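Local coordinates for protein AxyAgu115A (Amphibacillus xylanus NBRC 15112, PDB 6NPS) that is probably a family GH115 alpha-glucuronidase, a glycoside hydrolase that removes glucuronic acid side groups from glucuronoxylan-type hemicellulose, at residues A[298-303]-A[346-351]; A[212-217]-A[244-249]. The protein carries 3 engineered substitutions. One frame throughout, in Å; residues are numbered along the deposited sequence.

Contact 1 of 2, residues A[298-303]-A[346-351]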
loop_
_atom_site.group_PDB
_atom_site.type_symbol
_atom_site.label_atom_id
_atom_site.label_comp_id
_atom_site.label_asym_id
_atom_site.label_seq_id
_atom_site.Cartn_x
_atom_site.Cartn_y
_atom_site.Cartn_z
ATOM N N ILE A 298 -9.672 -24.558 -46.215
ATOM C CA ILE A 298 -8.456 -25.209 -45.740
ATOM C C ILE A 298 -7.494 -24.151 -45.226
ATOM O O ILE A 298 -7.113 -23.226 -45.959
ATOM C CB ILE A 298 -7.795 -26.029 -46.851
ATOM C CG1 ILE A 298 -8.782 -27.067 -47.411
ATOM C CG2 ILE A 298 -6.494 -26.674 -46.319
ATOM C CD1 ILE A 298 -8.202 -27.855 -48.617
ATOM N N THR A 299 -7.088 -24.278 -43.965
ATOM C CA THR A 299 -6.083 -23.368 -43.438
ATOM C C THR A 299 -4.708 -23.870 -43.862
ATOM O O THR A 299 -4.446 -25.076 -43.874
ATOM C CB THR A 299 -6.209 -23.248 -41.914
ATOM O OG1 THR A 299 -7.459 -22.605 -41.587
ATOM C CG2 THR A 299 -5.063 -22.396 -41.333
ATOM N N ILE A 300 -3.839 -22.952 -44.284
ATOM C CA ILE A 300 -2.480 -23.329 -44.668
ATOM C C ILE A 300 -1.510 -22.570 -43.762
ATOM O O ILE A 300 -1.913 -21.703 -42.986
ATOM C CB ILE A 300 -2.195 -23.072 -46.160
ATOM C CG1 ILE A 300 -2.415 -21.588 -46.499
ATOM C CG2 ILE A 300 -3.108 -23.969 -47.040
ATOM C CD1 ILE A 300 -1.761 -21.152 -47.828
ATOM N N GLY A 301 -0.229 -22.915 -43.857
ATOM C CA GLY A 301 0.755 -22.387 -42.934
ATOM C C GLY A 301 1.062 -23.379 -41.820
ATOM O O GLY A 301 0.633 -24.533 -41.857
ATOM N N MET A 302 1.788 -22.900 -40.790
ATOM C CA MET A 302 2.088 -23.744 -39.632
ATOM C C MET A 302 2.581 -22.989 -38.398
ATOM O O MET A 302 3.710 -22.485 -38.391
ATOM C CB MET A 302 3.132 -24.790 -40.016
ATOM C CG MET A 302 3.144 -25.993 -39.096
ATOM S SD MET A 302 4.672 -26.930 -39.304
ATOM C CE MET A 302 4.528 -28.141 -37.969
ATOM N N ARG A 303 1.780 -23.017 -37.334
ATOM C CA ARG A 303 2.134 -22.400 -36.058
ATOM C C ARG A 303 2.276 -23.514 -35.013
ATOM O O ARG A 303 1.815 -24.633 -35.239
ATOM C CB ARG A 303 1.066 -21.398 -35.626
ATOM C CG ARG A 303 1.228 -20.015 -36.237
ATOM C CD ARG A 303 0.294 -19.010 -35.584
ATOM N NE ARG A 303 0.836 -18.493 -34.332
ATOM C CZ ARG A 303 0.268 -18.669 -33.143
ATOM N NH1 ARG A 303 -0.864 -19.352 -33.042
ATOM N NH2 ARG A 303 0.831 -18.163 -32.055
ATOM N N VAL A 346 -10.280 -24.195 -54.761
ATOM C CA VAL A 346 -10.231 -24.670 -53.383
ATOM C C VAL A 346 -10.042 -23.471 -52.461
ATOM O O VAL A 346 -8.962 -22.857 -52.449
ATOM C CB VAL A 346 -9.120 -25.708 -53.172
ATOM C CG1 VAL A 346 -9.205 -26.234 -51.751
ATOM C CG2 VAL A 346 -9.295 -26.813 -54.186
ATOM N N PRO A 347 -11.027 -23.131 -51.636
ATOM C CA PRO A 347 -10.848 -22.010 -50.691
ATOM C C PRO A 347 -9.772 -22.346 -49.664
ATOM O O PRO A 347 -9.821 -23.384 -48.990
ATOM C CB PRO A 347 -12.227 -21.860 -50.033
ATOM C CG PRO A 347 -13.185 -22.586 -50.947
ATOM C CD PRO A 347 -12.370 -23.726 -51.568
ATOM N N ARG A 348 -8.789 -21.460 -49.555
ATOM C CA ARG A 348 -7.714 -21.624 -48.600
ATOM C C ARG A 348 -7.473 -20.291 -47.914
ATOM O O ARG A 348 -7.808 -19.223 -48.453
ATOM C CB ARG A 348 -6.424 -22.112 -49.261
ATOM C CG ARG A 348 -6.504 -23.492 -49.909
ATOM C CD ARG A 348 -5.468 -23.626 -51.039
ATOM N NE ARG A 348 -5.845 -22.819 -52.203
ATOM C CZ ARG A 348 -4.980 -22.256 -53.047
ATOM N NH1 ARG A 348 -3.668 -22.421 -52.886
ATOM N NH2 ARG A 348 -5.425 -21.540 -54.068
ATOM N N MET A 349 -6.892 -20.371 -46.710
ATOM C CA MET A 349 -6.687 -19.194 -45.872
ATOM C C MET A 349 -5.345 -19.316 -45.157
ATOM O O MET A 349 -4.999 -20.382 -44.634
ATOM C CB MET A 349 -7.821 -19.039 -44.847
ATOM C CG MET A 349 -7.699 -17.809 -43.902
ATOM S SD MET A 349 -6.952 -18.288 -42.292
ATOM C CE MET A 349 -8.342 -19.153 -41.535
ATOM N N LEU A 350 -4.606 -18.208 -45.117
ATOM C CA LEU A 350 -3.367 -18.115 -44.359
ATOM C C LEU A 350 -3.564 -17.047 -43.293
ATOM O O LEU A 350 -3.922 -15.908 -43.608
ATOM C CB LEU A 350 -2.189 -17.788 -45.272
ATOM C CG LEU A 350 -0.946 -17.458 -44.447
ATOM C CD1 LEU A 350 -0.416 -18.739 -43.774
ATOM C CD2 LEU A 350 0.110 -16.839 -45.353
ATOM N N ALA A 351 -3.389 -17.422 -42.034
ATOM C CA ALA A 351 -3.593 -16.493 -40.937
ATOM C C ALA A 351 -2.333 -15.663 -40.736
ATOM O O ALA A 351 -1.254 -16.218 -40.520
ATOM C CB ALA A 351 -3.946 -17.258 -39.668
HETATM O O HOH W 1 -2.452 -19.999 -41.145
#
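Ile-298 pairs with Arg-348, and Thr-299 with Met-349, in a parallel strand pair of the TIM-barrel domain. The axes of the short strands 298-300 and 348-351 approach to 4.6 Å and are inclined at 39°. Three backbone hydrogen bonds join them. Ile-298 N donates to Pro-347 O, Met-349 N to Ile-298 O, and Ile-300 N to Met-349 O at 2.8 Å. Beyond them water 1 takes over, donating a hydrogen bond to Ile-300 O and accepting one from Ala-351 N.

One face of the pair carries Ile-298, Ile-300, Arg-348 and Leu-350. Ile-298 CD1 meets Val-346 CG1 at 3.7 Å as the two side chains cross. Further along, Ile-300 CG1 rests on Leu-350 CB. With CG anti to the backbone N (chi1 170°), Leu-350 sends CD1 back to the neighbouring strand, 3.4 Å from Ile-300 O. Gly-301, with no side chain and a positive phi (99°), leaves room for that methyl. Helix 317-338 covers this face, with Ile-335 touching Ile-298, Val-346 and Arg-348.

Thr-299 and Met-349 share the other face, side by side and pointing the same way. Met-349 CE touches Thr-299 OG1 at 3.6 Å, while that hydroxyl is hydrogen-bonded to Ala-244 O. Met-349 also packs on Tyr-212 and Trp-214 of strand 212-214.

Arg-348 turns its end away from the neighbouring strand. Asn-332 OD1 binds its NH1, and Val-346 O lies in the guanidinium plane, 3.1 Å from Arg-348 NE.

Contact 2 of 2, residues A[212-217]-A[244-249]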
loop_
_atom_site.group_PDB
_atom_site.type_symbol
_atom_site.label_atom_id
_atom_site.label_comp_id
_atom_site.label_asym_id
_atom_site.label_seq_id
_atom_site.Cartn_x
_atom_site.Cartn_y
_atom_site.Cartn_z
ATOM N N TYR A 212 -19.943 -19.798 -41.591
ATOM C CA TYR A 212 -18.581 -20.281 -41.396
ATOM C C TYR A 212 -18.328 -20.464 -39.904
ATOM O O TYR A 212 -18.728 -19.616 -39.112
ATOM C CB TYR A 212 -17.587 -19.269 -41.996
ATOM C CG TYR A 212 -16.081 -19.580 -41.918
ATOM C CD1 TYR A 212 -15.210 -18.686 -41.308
ATOM C CD2 TYR A 212 -15.534 -20.713 -42.549
ATOM C CE1 TYR A 212 -13.862 -18.909 -41.261
ATOM C CE2 TYR A 212 -14.150 -20.957 -42.481
ATOM C CZ TYR A 212 -13.329 -20.041 -41.870
ATOM O OH TYR A 212 -11.973 -20.250 -41.800
ATOM N N LEU A 213 -17.665 -21.557 -39.522
ATOM C CA LEU A 213 -17.465 -21.876 -38.105
ATOM C C LEU A 213 -16.057 -22.424 -37.863
ATOM O O LEU A 213 -15.588 -23.268 -38.637
ATOM C CB LEU A 213 -18.511 -22.925 -37.666
ATOM C CG LEU A 213 -18.423 -23.470 -36.239
ATOM C CD1 LEU A 213 -18.848 -22.406 -35.232
ATOM C CD2 LEU A 213 -19.311 -24.701 -36.116
ATOM N N TRP A 214 -15.390 -21.942 -36.800
ATOM C CA TRP A 214 -14.293 -22.669 -36.183
ATOM C C TRP A 214 -14.834 -23.359 -34.937
ATOM O O TRP A 214 -15.331 -22.679 -34.014
ATOM C CB TRP A 214 -13.127 -21.759 -35.791
ATOM C CG TRP A 214 -12.358 -21.066 -36.898
ATOM C CD1 TRP A 214 -12.542 -21.186 -38.262
ATOM C CD2 TRP A 214 -11.297 -20.124 -36.713
ATOM N NE1 TRP A 214 -11.661 -20.348 -38.919
ATOM C CE2 TRP A 214 -10.891 -19.692 -37.996
ATOM C CE3 TRP A 214 -10.666 -19.573 -35.571
ATOM C CZ2 TRP A 214 -9.884 -18.734 -38.181
ATOM C CZ3 TRP A 214 -9.681 -18.617 -35.751
ATOM C CH2 TRP A 214 -9.301 -18.200 -37.051
ATOM N N PRO A 215 -14.755 -24.673 -34.855
ATOM C CA PRO A 215 -15.340 -25.392 -33.721
ATOM C C PRO A 215 -14.423 -25.389 -32.515
ATOM O O PRO A 215 -13.274 -24.931 -32.550
ATOM C CB PRO A 215 -15.503 -26.808 -34.258
ATOM C CG PRO A 215 -14.323 -26.955 -35.187
ATOM C CD PRO A 215 -14.116 -25.590 -35.824
ATOM N N ALA A 216 -14.974 -25.886 -31.410
ATOM C CA ALA A 216 -14.167 -26.050 -30.209
ATOM C C ALA A 216 -13.030 -27.033 -30.475
ATOM O O ALA A 216 -13.190 -28.014 -31.222
ATOM C CB ALA A 216 -15.039 -26.538 -29.051
ATOM N N MET A 217 -11.868 -26.734 -29.898
ATOM C CA MET A 217 -10.646 -27.434 -30.240
ATOM C C MET A 217 -9.706 -27.643 -29.067
ATOM O O MET A 217 -8.638 -28.227 -29.272
ATOM C CB MET A 217 -9.883 -26.684 -31.347
ATOM C CG MET A 217 -9.738 -25.206 -31.018
ATOM S SD MET A 217 -8.175 -24.613 -30.313
ATOM C CE MET A 217 -7.425 -23.955 -31.799
ATOM N N ALA A 244 -10.742 -23.679 -39.578
ATOM C CA ALA A 244 -9.862 -24.037 -38.489
ATOM C C ALA A 244 -8.986 -22.850 -38.163
ATOM O O ALA A 244 -8.701 -22.004 -39.020
ATOM C CB ALA A 244 -8.992 -25.276 -38.857
ATOM N N SER A 245 -8.533 -22.802 -36.914
ATOM C CA SER A 245 -7.765 -21.663 -36.479
ATOM C C SER A 245 -6.388 -21.669 -37.133
ATOM O O SER A 245 -5.980 -22.611 -37.827
ATOM C CB SER A 245 -7.660 -21.638 -34.956
ATOM O OG SER A 245 -6.690 -22.580 -34.505
ATOM N N HIS A 246 -5.663 -20.593 -36.825
ATOM C CA HIS A 246 -4.370 -20.256 -37.402
ATOM C C HIS A 246 -3.332 -21.360 -37.270
ATOM O O HIS A 246 -2.387 -21.392 -38.065
ATOM C CB HIS A 246 -3.855 -18.984 -36.716
ATOM C CG HIS A 246 -4.262 -18.875 -35.279
ATOM N ND1 HIS A 246 -3.519 -19.425 -34.254
ATOM C CD2 HIS A 246 -5.339 -18.289 -34.691
ATOM C CE1 HIS A 246 -4.113 -19.181 -33.099
ATOM N NE2 HIS A 246 -5.214 -18.484 -33.334
ATOM N N HIS A 247 -3.486 -22.221 -36.284
ATOM C CA HIS A 247 -2.566 -23.313 -36.069
ATOM C C HIS A 247 -3.118 -24.681 -36.343
ATOM O O HIS A 247 -2.668 -25.613 -35.769
ATOM C CB HIS A 247 -1.962 -23.284 -34.684
ATOM C CG HIS A 247 -2.936 -23.454 -33.577
ATOM N ND1 HIS A 247 -3.065 -24.627 -32.879
ATOM C CD2 HIS A 247 -3.771 -22.581 -32.987
ATOM C CE1 HIS A 247 -3.972 -24.486 -31.939
ATOM N NE2 HIS A 247 -4.412 -23.247 -31.978
ATOM N N GLU A 248 -4.126 -24.794 -37.180
ATOM C CA GLU A 248 -4.733 -26.086 -37.494
ATOM C C GLU A 248 -4.808 -26.279 -39.004
ATOM O O GLU A 248 -5.904 -26.371 -39.566
ATOM C CB GLU A 248 -6.111 -26.200 -36.840
ATOM C CG GLU A 248 -6.059 -26.148 -35.263
ATOM C CD GLU A 248 -7.455 -26.002 -34.642
ATOM O OE1 GLU A 248 -8.160 -25.016 -34.957
ATOM O OE2 GLU A 248 -7.865 -26.876 -33.848
ATOM N N PRO A 249 -3.665 -26.399 -39.687
ATOM C CA PRO A 249 -3.685 -26.533 -41.147
ATOM C C PRO A 249 -4.125 -27.905 -41.662
ATOM O O PRO A 249 -4.048 -28.934 -40.982
ATOM C CB PRO A 249 -2.233 -26.264 -41.548
ATOM C CG PRO A 249 -1.412 -26.624 -40.305
ATOM C CD PRO A 249 -2.281 -26.245 -39.157
HETATM O O HOH W 2 -10.258 -22.282 -42.382
HETATM O O HOH W 3 -10.931 -24.533 -34.664
#
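Trp-214 lays one face of its indole against the backbone of Ala-244 and Ser-245. Ser-245 CA sits over the six-membered ring, 3.6 Å from its centroid and 8° off the normal, a CH-pi contact. Ala-244 O lies over the same face. Trp-214 NE1 donates in plane to Tyr-212 OH at 2.9 Å. Replacing Trp-214 by an alanine is likely to leave Ser-245 CA without its aromatic floor and Tyr-212 OH without its indole donor.

Met-217 makes the second close patch. Its CG stands between backbone N and carbonyl carbon (chi1 49°), and further bends carry CE among Ser-245 OG, His-247 and Glu-248. Met-217 CB lies 3.2 Å from Glu-248 OE2. Glu-248 OE1 accepts from Ser-245 N and Ser-245 OG, and Gly-254 N holds the other oxygen.

Between these the join is looser, and no direct hydrogen bond crosses it. Water 2 links Tyr-212 OH to Ala-244 N, and water 3 donates to Pro-215 O and Glu-248 OE1. His-246 NE2 is hydrogen-bonded to a glycerol, probably from the crystallisation liquor, which may mark a pocket.

Residues 245-248 form a type I turn after a barrel strand's C-terminal end, where (beta/alpha)8 enzymes carry their active sites.

Contact 2 comes first along the chain and closes before contact 1 opens. Their centres lie 10 Å apart, and both reach the eight-stranded parallel sheet of the TIM-barrel domain. Strands 241-242 and 298-300 are the outermost of that sheet as counted, and the loop 244-249 bridges toward the second of them. There Thr-299 and Ala-244 join the two contacts, and Pro-249 also touches Gly-301 O. The loop spans between the two end strands of the sheet as counted, as expected in a closed barrel. It also sets His-246, which touches the glycerol, next to Ala-351, the two packing through their CB atoms.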